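Local coordinates for protein lactate dehydrogenase, adjacent gene encodes predicted malate dehydrogenase (Cryptosporidium parvum, PDB 4ND2) that probably catalyses the NAD-dependent interconversion of (S)-lactate and pyruvate, binding the substrate and the cofactor side by side in one pocket, at residues Val117-Asn122 with Ser129-Val134; Asn122-Met127 with Gly144-Leu149; Lys268-Gly273 with Glu305-Ser310. One frame throughout, in Å; residues are numbered along the deposited sequence.

Interaction 1: residues Val117-Asn122 with Ser129-Val134. With A3D (3-acetylpyridine adenine dinucleotide), chain C; PYR (pyruvic acid), chain D.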
loop_
_atom_site.group_PDB
_atom_site.type_symbol
_atom_site.label_atom_id
_atom_site.label_comp_id
_atom_site.label_asym_id
_atom_site.label_seq_id
_atom_site.Cartn_x
_atom_site.Cartn_y
_atom_site.Cartn_z
ATOM N N VAL A 117 -6.737 8.949 23.313
ATOM C CA VAL A 117 -5.402 8.900 23.905
ATOM C C VAL A 117 -4.888 7.468 23.995
ATOM O O VAL A 117 -5.529 6.613 24.607
ATOM C CB VAL A 117 -5.384 9.537 25.309
ATOM C CG1 VAL A 117 -4.004 9.409 25.946
ATOM C CG2 VAL A 117 -5.812 10.997 25.230
ATOM N N ILE A 118 -3.725 7.223 23.389
ATOM C CA ILE A 118 -3.048 5.928 23.456
ATOM C C ILE A 118 -1.746 6.084 24.246
ATOM O O ILE A 118 -0.800 6.718 23.774
ATOM C CB ILE A 118 -2.724 5.379 22.050
ATOM C CG1 ILE A 118 -4.003 5.240 21.212
ATOM C CG2 ILE A 118 -2.007 4.037 22.151
ATOM C CD1 ILE A 118 -3.756 5.114 19.722
ATOM N N CYS A 119 -1.701 5.509 25.445
ATOM C CA CYS A 119 -0.499 5.554 26.276
ATOM C C CYS A 119 0.469 4.437 25.910
ATOM O O CYS A 119 0.051 3.309 25.654
ATOM C CB CYS A 119 -0.864 5.438 27.755
ATOM S SG CYS A 119 -1.871 6.803 28.362
ATOM N N ILE A 120 1.757 4.768 25.867
ATOM C CA ILE A 120 2.826 3.780 25.697
ATOM C C ILE A 120 3.775 3.777 26.906
ATOM O O ILE A 120 4.338 2.741 27.251
ATOM C CB ILE A 120 3.618 4.028 24.393
ATOM C CG1 ILE A 120 2.665 3.991 23.189
ATOM C CG2 ILE A 120 4.737 3.002 24.238
ATOM C CD1 ILE A 120 3.331 4.221 21.852
ATOM N N THR A 121 3.939 4.938 27.542
ATOM C CA THR A 121 4.794 5.104 28.726
ATOM C C THR A 121 4.614 3.996 29.765
ATOM O O THR A 121 3.488 3.695 30.164
ATOM C CB THR A 121 4.498 6.459 29.404
ATOM O OG1 THR A 121 4.580 7.509 28.433
ATOM C CG2 THR A 121 5.480 6.732 30.536
ATOM N N ASN A 122 5.729 3.399 30.192
ATOM C CA ASN A 122 5.719 2.339 31.211
ATOM C C ASN A 122 5.808 2.897 32.633
ATOM O O ASN A 122 6.329 4.001 32.829
ATOM C CB ASN A 122 6.874 1.354 30.991
ATOM C CG ASN A 122 6.482 0.162 30.134
ATOM O OD1 ASN A 122 5.385 -0.381 30.271
ATOM N ND2 ASN A 122 7.391 -0.268 29.265
ATOM N N SER A 129 -4.139 4.168 33.708
ATOM C CA SER A 129 -5.090 4.456 34.778
ATOM C C SER A 129 -4.815 5.824 35.395
ATOM O O SER A 129 -5.735 6.610 35.622
ATOM C CB SER A 129 -5.007 3.377 35.861
ATOM O OG SER A 129 -6.005 3.569 36.845
ATOM N N HIS A 130 -3.541 6.098 35.655
ATOM C CA HIS A 130 -3.123 7.384 36.195
ATOM C C HIS A 130 -3.518 8.535 35.273
ATOM O O HIS A 130 -4.076 9.530 35.733
ATOM C CB HIS A 130 -1.612 7.401 36.438
ATOM C CG HIS A 130 -1.126 8.656 37.093
ATOM N ND1 HIS A 130 -1.480 9.007 38.378
ATOM C CD2 HIS A 130 -0.325 9.647 36.638
ATOM C CE1 HIS A 130 -0.914 10.159 38.689
ATOM N NE2 HIS A 130 -0.208 10.569 37.650
ATOM N N PHE A 131 -3.245 8.397 33.976
ATOM C CA PHE A 131 -3.582 9.451 33.017
ATOM C C PHE A 131 -5.083 9.720 32.946
ATOM O O PHE A 131 -5.503 10.876 32.883
ATOM C CB PHE A 131 -3.070 9.136 31.611
ATOM C CG PHE A 131 -3.328 10.243 30.632
ATOM C CD1 PHE A 131 -2.414 11.276 30.476
ATOM C CD2 PHE A 131 -4.508 10.281 29.901
ATOM C CE1 PHE A 131 -2.660 12.311 29.593
ATOM C CE2 PHE A 131 -4.761 11.315 29.017
ATOM C CZ PHE A 131 -3.834 12.332 28.862
ATOM N N GLN A 132 -5.884 8.660 32.934
ATOM C CA GLN A 132 -7.335 8.812 32.878
ATOM C C GLN A 132 -7.845 9.559 34.111
ATOM O O GLN A 132 -8.691 10.446 33.997
ATOM C CB GLN A 132 -8.025 7.449 32.747
ATOM C CG GLN A 132 -9.514 7.527 32.427
ATOM C CD GLN A 132 -10.379 7.823 33.640
ATOM O OE1 GLN A 132 -10.074 7.397 34.752
ATOM N NE2 GLN A 132 -11.465 8.556 33.429
ATOM N N LYS A 133 -7.315 9.201 35.278
ATOM C CA LYS A 133 -7.724 9.824 36.535
ATOM C C LYS A 133 -7.408 11.321 36.556
ATOM O O LYS A 133 -8.285 12.134 36.849
ATOM C CB LYS A 133 -7.057 9.130 37.729
ATOM C CG LYS A 133 -7.647 9.525 39.076
ATOM C CD LYS A 133 -6.946 8.824 40.229
ATOM C CE LYS A 133 -7.538 9.247 41.566
ATOM N NZ LYS A 133 -6.811 8.652 42.722
ATOM N N VAL A 134 -6.168 11.681 36.231
ATOM C CA VAL A 134 -5.731 13.082 36.316
ATOM C C VAL A 134 -6.248 13.948 35.159
ATOM O O VAL A 134 -6.510 15.134 35.350
ATOM C CB VAL A 134 -4.192 13.218 36.449
ATOM C CG1 VAL A 134 -3.694 12.441 37.658
ATOM C CG2 VAL A 134 -3.472 12.768 35.186
HETATM P PA A3D C . 13.247 7.555 24.874
HETATM O O1A A3D C . 13.944 7.251 23.576
HETATM O O2A A3D C . 14.068 7.840 26.104
HETATM O O5B A3D C . 12.257 8.793 24.638
HETATM C C5B A3D C . 11.582 9.448 25.705
HETATM C C4B A3D C . 11.335 10.885 25.273
HETATM O O4B A3D C . 10.441 11.523 26.186
HETATM C C3B A3D C . 12.618 11.716 25.245
HETATM O O3B A3D C . 12.851 12.254 23.939
HETATM C C2B A3D C . 12.384 12.814 26.266
HETATM O O2B A3D C . 12.950 14.076 25.904
HETATM C C1B A3D C . 10.870 12.875 26.329
HETATM N N9A A3D C . 10.356 13.489 27.571
HETATM C C8A A3D C . 10.857 13.391 28.818
HETATM N N7A A3D C . 10.098 14.105 29.686
HETATM C C5A A3D C . 9.101 14.671 28.988
HETATM C C6A A3D C . 7.950 15.547 29.282
HETATM N N6A A3D C . 7.706 15.979 30.544
HETATM N N1A A3D C . 7.149 15.897 28.248
HETATM C C2A A3D C . 7.369 15.481 26.984
HETATM N N3A A3D C . 8.399 14.684 26.650
HETATM C C4A A3D C . 9.276 14.257 27.592
HETATM O O3 A3D C . 12.223 6.371 25.274
HETATM P PN A3D C . 11.481 5.389 24.224
HETATM O O1N A3D C . 12.439 4.301 23.830
HETATM O O2N A3D C . 10.800 6.200 23.156
HETATM O O5D A3D C . 10.336 4.765 25.163
HETATM C C5D A3D C . 9.307 5.616 25.657
HETATM C C4D A3D C . 8.455 4.917 26.710
HETATM O O4D A3D C . 7.739 3.827 26.116
HETATM C C3D A3D C . 9.267 4.325 27.860
HETATM O O3D A3D C . 8.617 4.599 29.101
HETATM C C2D A3D C . 9.252 2.836 27.603
HETATM O O2D A3D C . 9.351 2.044 28.791
HETATM C C1D A3D C . 7.896 2.673 26.942
HETATM N N1N A3D C . 7.757 1.443 26.165
HETATM C C2N A3D C . 6.651 0.705 26.345
HETATM C C3N A3D C . 6.459 -0.474 25.639
HETATM C C7N A3D C . 5.223 -1.296 25.838
HETATM O O7N A3D C . 5.136 -2.352 25.246
HETATM C C8N A3D C . 4.121 -0.814 26.733
HETATM C C4N A3D C . 7.428 -0.884 24.733
HETATM C C5N A3D C . 8.562 -0.104 24.560
HETATM C C6N A3D C . 8.705 1.064 25.296
HETATM C C PYR D . 8.285 -4.167 25.910
HETATM O O PYR D . 9.107 -4.279 24.971
HETATM O OXT PYR D . 7.380 -5.014 26.079
HETATM C CA PYR D . 8.387 -3.039 26.840
HETATM O O3 PYR D . 7.464 -2.798 27.601
HETATM C CB PYR D . 9.629 -2.199 26.846
#
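ND2 of N122 is shared by substrate and cofactor analogue. It donates to O3 of pyruvate at 3.0 Å, with an N-H...O angle of 161°. It also donates to the ribose oxygen O2D of 3-acetylpyridine adenine dinucleotide, 3.1 Å from ND2 and less straight at 148°. N122 follows strand 116-119 of the Rossmann fold, in a beta-alpha-beta unit with helix 124-135 and strand 142-144. The loop backbone also serves the cofactor: the carbonyl O of I120 lies 3.2 Å from C2N of the pyridine ring, and N122 N makes a weak bond to O3D.

The strand and helix of the unit meet through carbon and sulfur. F131 CG is anti to the backbone N (chi1 -176°), which sends the ring from the helix toward the strand. Both V117 methyls touch the ring obliquely at CE2, CG1 at 3.7 Å and CG2 at 3.9 Å. I78 of the neighbouring strand touches V117 and F131, and A105 of helix 94-111 packs on F131. C119 adds an oblique sulfur-aromatic contact: its SG is 5.0 Å from the centroid of the F131 ring and 4.2 Å from F131 CB.

Interaction 2: residues Asn122-Met127 with Gly144-Leu149. With A3D (3-acetylpyridine adenine dinucleotide), chain C; PYR (pyruvic acid), chain D.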
loop_
_atom_site.group_PDB
_atom_site.type_symbol
_atom_site.label_atom_id
_atom_site.label_comp_id
_atom_site.label_asym_id
_atom_site.label_seq_id
_atom_site.Cartn_x
_atom_site.Cartn_y
_atom_site.Cartn_z
ATOM N N ASN A 122 5.729 3.399 30.192
ATOM C CA ASN A 122 5.719 2.339 31.211
ATOM C C ASN A 122 5.808 2.897 32.633
ATOM O O ASN A 122 6.329 4.001 32.829
ATOM C CB ASN A 122 6.874 1.354 30.991
ATOM C CG ASN A 122 6.482 0.162 30.134
ATOM O OD1 ASN A 122 5.385 -0.381 30.271
ATOM N ND2 ASN A 122 7.391 -0.268 29.265
ATOM N N PRO A 123 5.306 2.139 33.631
ATOM C CA PRO A 123 4.622 0.841 33.531
ATOM C C PRO A 123 3.202 0.993 32.983
ATOM O O PRO A 123 2.353 1.633 33.606
ATOM C CB PRO A 123 4.602 0.339 34.977
ATOM C CG PRO A 123 4.628 1.575 35.801
ATOM C CD PRO A 123 5.451 2.571 35.034
ATOM N N LEU A 124 2.962 0.372 31.832
ATOM C CA LEU A 124 1.834 0.704 30.952
ATOM C C LEU A 124 0.456 0.801 31.617
ATOM O O LEU A 124 -0.188 1.849 31.562
ATOM C CB LEU A 124 1.786 -0.305 29.797
ATOM C CG LEU A 124 0.815 -0.071 28.634
ATOM C CD1 LEU A 124 -0.601 -0.544 28.944
ATOM C CD2 LEU A 124 0.822 1.385 28.193
ATOM N N ASP A 125 0.002 -0.287 32.229
ATOM C CA ASP A 125 -1.376 -0.354 32.734
ATOM C C ASP A 125 -1.647 0.664 33.839
ATOM O O ASP A 125 -2.717 1.277 33.878
ATOM C CB ASP A 125 -1.698 -1.765 33.228
ATOM C CG ASP A 125 -1.538 -2.804 32.142
ATOM O OD1 ASP A 125 -2.496 -3.025 31.373
ATOM O OD2 ASP A 125 -0.443 -3.391 32.053
ATOM N N VAL A 126 -0.672 0.852 34.723
ATOM C CA VAL A 126 -0.798 1.820 35.813
ATOM C C VAL A 126 -0.718 3.253 35.282
ATOM O O VAL A 126 -1.437 4.130 35.759
ATOM C CB VAL A 126 0.270 1.588 36.906
ATOM C CG1 VAL A 126 0.100 2.582 38.048
ATOM C CG2 VAL A 126 0.180 0.159 37.425
ATOM N N MET A 127 0.140 3.484 34.290
ATOM C CA MET A 127 0.246 4.804 33.662
ATOM C C MET A 127 -1.052 5.199 32.955
ATOM O O MET A 127 -1.469 6.353 33.034
ATOM C CB MET A 127 1.421 4.858 32.680
ATOM C CG MET A 127 2.805 4.820 33.320
ATOM S SD MET A 127 3.192 6.202 34.425
ATOM C CE MET A 127 2.680 5.546 36.012
ATOM N N GLY A 144 -4.137 1.958 26.608
ATOM C CA GLY A 144 -2.695 1.744 26.542
ATOM C C GLY A 144 -2.296 0.724 25.495
ATOM O O GLY A 144 -2.953 -0.307 25.347
ATOM N N MET A 145 -1.216 1.011 24.770
ATOM C CA MET A 145 -0.626 0.040 23.856
ATOM C C MET A 145 0.173 -0.973 24.658
ATOM O O MET A 145 1.120 -0.614 25.358
ATOM C CB MET A 145 0.294 0.721 22.837
ATOM C CG MET A 145 0.776 -0.188 21.708
ATOM S SD MET A 145 1.876 -1.537 22.196
ATOM C CE MET A 145 3.334 -0.636 22.712
ATOM N N ALA A 146 -0.211 -2.242 24.548
ATOM C CA ALA A 146 0.559 -3.329 25.137
ATOM C C ALA A 146 0.196 -4.655 24.486
ATOM O O ALA A 146 1.062 -5.348 23.959
ATOM C CB ALA A 146 0.332 -3.397 26.639
ATOM N N GLY A 147 -1.091 -4.990 24.530
ATOM C CA GLY A 147 -1.601 -6.252 24.003
ATOM C C GLY A 147 -1.252 -6.543 22.553
ATOM O O GLY A 147 -0.999 -7.693 22.201
ATOM N N VAL A 148 -1.242 -5.511 21.707
ATOM C CA VAL A 148 -0.873 -5.691 20.298
ATOM C C VAL A 148 0.584 -6.143 20.185
ATOM O O VAL A 148 0.900 -7.028 19.388
ATOM C CB VAL A 148 -1.112 -4.412 19.459
ATOM C CG1 VAL A 148 -0.548 -4.572 18.052
ATOM C CG2 VAL A 148 -2.599 -4.098 19.383
ATOM N N LEU A 149 1.462 -5.550 20.991
ATOM C CA LEU A 149 2.868 -5.951 21.016
ATOM C C LEU A 149 3.028 -7.365 21.576
ATOM O O LEU A 149 3.689 -8.205 20.968
ATOM C CB LEU A 149 3.699 -4.965 21.843
ATOM C CG LEU A 149 5.200 -5.251 21.949
ATOM C CD1 LEU A 149 5.875 -5.150 20.588
ATOM C CD2 LEU A 149 5.841 -4.297 22.943
HETATM P PA A3D C . 13.247 7.555 24.874
HETATM O O1A A3D C . 13.944 7.251 23.576
HETATM O O2A A3D C . 14.068 7.840 26.104
HETATM O O5B A3D C . 12.257 8.793 24.638
HETATM C C5B A3D C . 11.582 9.448 25.705
HETATM C C4B A3D C . 11.335 10.885 25.273
HETATM O O4B A3D C . 10.441 11.523 26.186
HETATM C C3B A3D C . 12.618 11.716 25.245
HETATM O O3B A3D C . 12.851 12.254 23.939
HETATM C C2B A3D C . 12.384 12.814 26.266
HETATM O O2B A3D C . 12.950 14.076 25.904
HETATM C C1B A3D C . 10.870 12.875 26.329
HETATM N N9A A3D C . 10.356 13.489 27.571
HETATM C C8A A3D C . 10.857 13.391 28.818
HETATM N N7A A3D C . 10.098 14.105 29.686
HETATM C C5A A3D C . 9.101 14.671 28.988
HETATM C C6A A3D C . 7.950 15.547 29.282
HETATM N N6A A3D C . 7.706 15.979 30.544
HETATM N N1A A3D C . 7.149 15.897 28.248
HETATM C C2A A3D C . 7.369 15.481 26.984
HETATM N N3A A3D C . 8.399 14.684 26.650
HETATM C C4A A3D C . 9.276 14.257 27.592
HETATM O O3 A3D C . 12.223 6.371 25.274
HETATM P PN A3D C . 11.481 5.389 24.224
HETATM O O1N A3D C . 12.439 4.301 23.830
HETATM O O2N A3D C . 10.800 6.200 23.156
HETATM O O5D A3D C . 10.336 4.765 25.163
HETATM C C5D A3D C . 9.307 5.616 25.657
HETATM C C4D A3D C . 8.455 4.917 26.710
HETATM O O4D A3D C . 7.739 3.827 26.116
HETATM C C3D A3D C . 9.267 4.325 27.860
HETATM O O3D A3D C . 8.617 4.599 29.101
HETATM C C2D A3D C . 9.252 2.836 27.603
HETATM O O2D A3D C . 9.351 2.044 28.791
HETATM C C1D A3D C . 7.896 2.673 26.942
HETATM N N1N A3D C . 7.757 1.443 26.165
HETATM C C2N A3D C . 6.651 0.705 26.345
HETATM C C3N A3D C . 6.459 -0.474 25.639
HETATM C C7N A3D C . 5.223 -1.296 25.838
HETATM O O7N A3D C . 5.136 -2.352 25.246
HETATM C C8N A3D C . 4.121 -0.814 26.733
HETATM C C4N A3D C . 7.428 -0.884 24.733
HETATM C C5N A3D C . 8.562 -0.104 24.560
HETATM C C6N A3D C . 8.705 1.064 25.296
HETATM C C PYR D . 8.285 -4.167 25.910
HETATM O O PYR D . 9.107 -4.279 24.971
HETATM O OXT PYR D . 7.380 -5.014 26.079
HETATM C CA PYR D . 8.387 -3.039 26.840
HETATM O O3 PYR D . 7.464 -2.798 27.601
HETATM C CB PYR D . 9.629 -2.199 26.846
#
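In the cofactor pocket, at the start of helix 124-135, L124 lies against the chain of G144, M145 and A146. Its CG is anti to the backbone N (chi1 -172°), which carries CG and both methyls over to that chain. CD1 meets A146 CB at 3.8 Å. CD1 and CD2 both pack on the CA of G144, where no side chain stands between. The closest approach is L124 CG to M145 O, 3.3 Å. M145 O is buried here and has no hydrogen-bond partner in the model. The acetyl methyl C8N of the cofactor analogue also lies 3.3 Å from M145 O, so this oxygen is in contact with carbon of both protein and ligand.

The contact joins the start of helix 124-135 to the chain between strand 142-144 and helix 147-162, next to the Rossmann sheet. G144 lies on strand 142-144, outermost of the parallel sheet within this chain, and A146 is the N-cap of helix 147-162. On the other segment, the peptide bond before P123 is cis. N122 OD1 accepts from L124 N at 3.0 Å, an Asx turn; the donor lies in the carbonyl plane, on a lone pair. This bond holds the amide of N122 by its oxygen.

M145 CB points away from helix 124-135, and the bent chain brings CE to 3.6 Å from O7N of the cofactor analogue. L149 CD2 is nearer, 3.1 Å from O7N, and lies 3.6 Å from pyruvate OXT. L149 also packs on M54 of the second subunit. D125 OD2 is hydrogen-bonded to the backbone N of H177, the predicted proton acceptor, and OD1 to S258 OG.

Interaction 3: residues Lys268-Gly273 with Glu305-Ser310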
loop_
_atom_site.group_PDB
_atom_site.type_symbol
_atom_site.label_atom_id
_atom_site.label_comp_id
_atom_site.label_asym_id
_atom_site.label_seq_id
_atom_site.Cartn_x
_atom_site.Cartn_y
_atom_site.Cartn_z
ATOM N N LYS A 268 -14.440 -5.240 38.248
ATOM C CA LYS A 268 -15.478 -4.209 38.310
ATOM C C LYS A 268 -14.922 -2.791 38.167
ATOM O O LYS A 268 -15.325 -1.884 38.896
ATOM C CB LYS A 268 -16.271 -4.344 39.614
ATOM C CG LYS A 268 -16.993 -5.675 39.754
ATOM C CD LYS A 268 -17.923 -5.680 40.957
ATOM C CE LYS A 268 -18.659 -7.005 41.087
ATOM N NZ LYS A 268 -19.554 -7.026 42.277
ATOM N N GLY A 269 -14.010 -2.604 37.216
ATOM C CA GLY A 269 -13.462 -1.281 36.911
ATOM C C GLY A 269 -11.963 -1.214 37.120
ATOM O O GLY A 269 -11.491 -0.664 38.113
ATOM N N ILE A 270 -11.219 -1.781 36.175
ATOM C CA ILE A 270 -9.759 -1.760 36.212
ATOM C C ILE A 270 -9.194 -1.694 34.792
ATOM O O ILE A 270 -9.731 -2.318 33.873
ATOM C CB ILE A 270 -9.193 -2.998 36.947
ATOM C CG1 ILE A 270 -7.677 -2.870 37.140
ATOM C CG2 ILE A 270 -9.531 -4.287 36.204
ATOM C CD1 ILE A 270 -7.060 -4.007 37.924
ATOM N N TYR A 271 -8.118 -0.928 34.620
ATOM C CA TYR A 271 -7.384 -0.907 33.356
ATOM C C TYR A 271 -6.459 -2.117 33.271
ATOM O O TYR A 271 -5.534 -2.254 34.073
ATOM C CB TYR A 271 -6.570 0.386 33.205
ATOM C CG TYR A 271 -7.324 1.506 32.532
ATOM C CD1 TYR A 271 -7.836 2.572 33.266
ATOM C CD2 TYR A 271 -7.529 1.498 31.155
ATOM C CE1 TYR A 271 -8.527 3.601 32.647
ATOM C CE2 TYR A 271 -8.221 2.517 30.527
ATOM C CZ TYR A 271 -8.716 3.569 31.275
ATOM O OH TYR A 271 -9.403 4.584 30.655
ATOM N N MET A 272 -6.720 -2.997 32.307
ATOM C CA MET A 272 -5.849 -4.142 32.047
ATOM C C MET A 272 -5.986 -4.619 30.603
ATOM O O MET A 272 -6.924 -4.242 29.901
ATOM C CB MET A 272 -6.164 -5.290 33.011
ATOM C CG MET A 272 -7.512 -5.959 32.786
ATOM S SD MET A 272 -7.743 -7.399 33.844
ATOM C CE MET A 272 -9.303 -8.019 33.228
ATOM N N GLY A 273 -5.048 -5.457 30.174
ATOM C CA GLY A 273 -5.056 -6.002 28.823
ATOM C C GLY A 273 -6.250 -6.904 28.558
ATOM O O GLY A 273 -6.417 -7.929 29.218
ATOM N N GLU A 305 -1.075 -8.198 40.572
ATOM C CA GLU A 305 0.159 -7.508 40.191
ATOM C C GLU A 305 -0.118 -6.044 39.824
ATOM O O GLU A 305 0.618 -5.143 40.233
ATOM C CB GLU A 305 0.811 -8.232 39.008
ATOM C CG GLU A 305 2.313 -8.059 38.890
ATOM C CD GLU A 305 2.903 -8.945 37.806
ATOM O OE1 GLU A 305 2.905 -8.532 36.627
ATOM O OE2 GLU A 305 3.362 -10.060 38.133
ATOM N N VAL A 306 -1.186 -5.821 39.060
ATOM C CA VAL A 306 -1.593 -4.475 38.642
ATOM C C VAL A 306 -2.031 -3.630 39.842
ATOM O O VAL A 306 -1.619 -2.476 39.975
ATOM C CB VAL A 306 -2.733 -4.530 37.595
ATOM C CG1 VAL A 306 -3.314 -3.145 37.335
ATOM C CG2 VAL A 306 -2.231 -5.143 36.295
ATOM N N ASN A 307 -2.866 -4.206 40.703
ATOM C CA ASN A 307 -3.317 -3.525 41.920
ATOM C C ASN A 307 -2.170 -3.195 42.875
ATOM O O ASN A 307 -2.182 -2.146 43.518
ATOM C CB ASN A 307 -4.372 -4.363 42.652
ATOM C CG ASN A 307 -5.710 -4.380 41.936
ATOM O OD1 ASN A 307 -6.092 -3.410 41.282
ATOM N ND2 ASN A 307 -6.440 -5.480 42.072
ATOM N N THR A 308 -1.188 -4.087 42.966
ATOM C CA THR A 308 -0.036 -3.878 43.844
ATOM C C THR A 308 0.769 -2.641 43.431
ATOM O O THR A 308 1.072 -1.787 44.264
ATOM C CB THR A 308 0.883 -5.115 43.864
ATOM O OG1 THR A 308 0.149 -6.247 44.345
ATOM C CG2 THR A 308 2.096 -4.887 44.762
ATOM N N ILE A 309 1.099 -2.544 42.146
ATOM C CA ILE A 309 1.876 -1.413 41.634
ATOM C C ILE A 309 1.051 -0.128 41.700
ATOM O O ILE A 309 1.590 0.952 41.959
ATOM C CB ILE A 309 2.372 -1.667 40.193
ATOM C CG1 ILE A 309 3.308 -2.880 40.166
ATOM C CG2 ILE A 309 3.117 -0.452 39.648
ATOM C CD1 ILE A 309 3.610 -3.395 38.776
ATOM N N SER A 310 -0.254 -0.253 41.474
ATOM C CA SER A 310 -1.174 0.874 41.581
ATOM C C SER A 310 -1.218 1.446 43.004
ATOM O O SER A 310 -1.303 2.660 43.188
ATOM C CB SER A 310 -2.577 0.446 41.146
ATOM O OG SER A 310 -3.482 1.532 41.193
#
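I270 and V306 join strand 270-279 to the long C-terminal helix 293-314. This is strand-to-helix packing within the alpha/beta C-terminal domain. The axes of the short segments 270-273 and 305-310 come within 10.0 Å of each other, and their directions differ by 129°.

The apolar part is small. I270 runs out straight from the strand, with CG1 anti to the backbone N (chi1 -172°) and CD1 fully extended beyond it. Its tip CD1 meets V306 CG1 at 3.9 Å, the two side chains lying at a slant to each other. V306 CG1 is itself anti to its backbone N, which turns this methyl toward the strand. I303, one helical turn before, touches both I270 and M272 and widens the patch.

Two contacts set carbon against oxygen. V306 CG1 also faces the strand backbone, 4.0 Å from Y271 O. N307 CB leaves the helix to one side, but the end of the side chain comes nearer the strand and puts OD1 3.5 Å from I270 CD1. The same methyl therefore touches both helix residues.

Backbone bonds hold the strand. G269 and I270 sit together across from C261 of the neighbouring strand, a G1 beta bulge, with G269 at a positive phi of 119°. M272 pairs with A259 on the same neighbouring strand.

The Y271 ring turns away from helix 293-314, meets F260 and packs on V128, S129 and Q132 of helix 124-135. At its far end, Y271 OH is hydrogen-bonded to both V142 O and H139 O.

Interactions 1 and 2 share N122 and helix 124-135, with centres about 9 Å apart, and both touch the cofactor analogue and pyruvate. C119 O of interaction 1 probably accepts a hydrogen bond from M145 N of interaction 2 at 2.8 Å. Interaction 3 also packs against helix 124-135. There V126 CG2 meets I309 CG2 at 3.7 Å, D125 OD1 lies 3.6 Å from M272 CA, and Q132 CG lies 3.4 Å from Y271 OH. This third contact stands back from the ligands: the V306 side chain is about 12 Å from the cofactor analogue and about 8 Å from the side chain of H177.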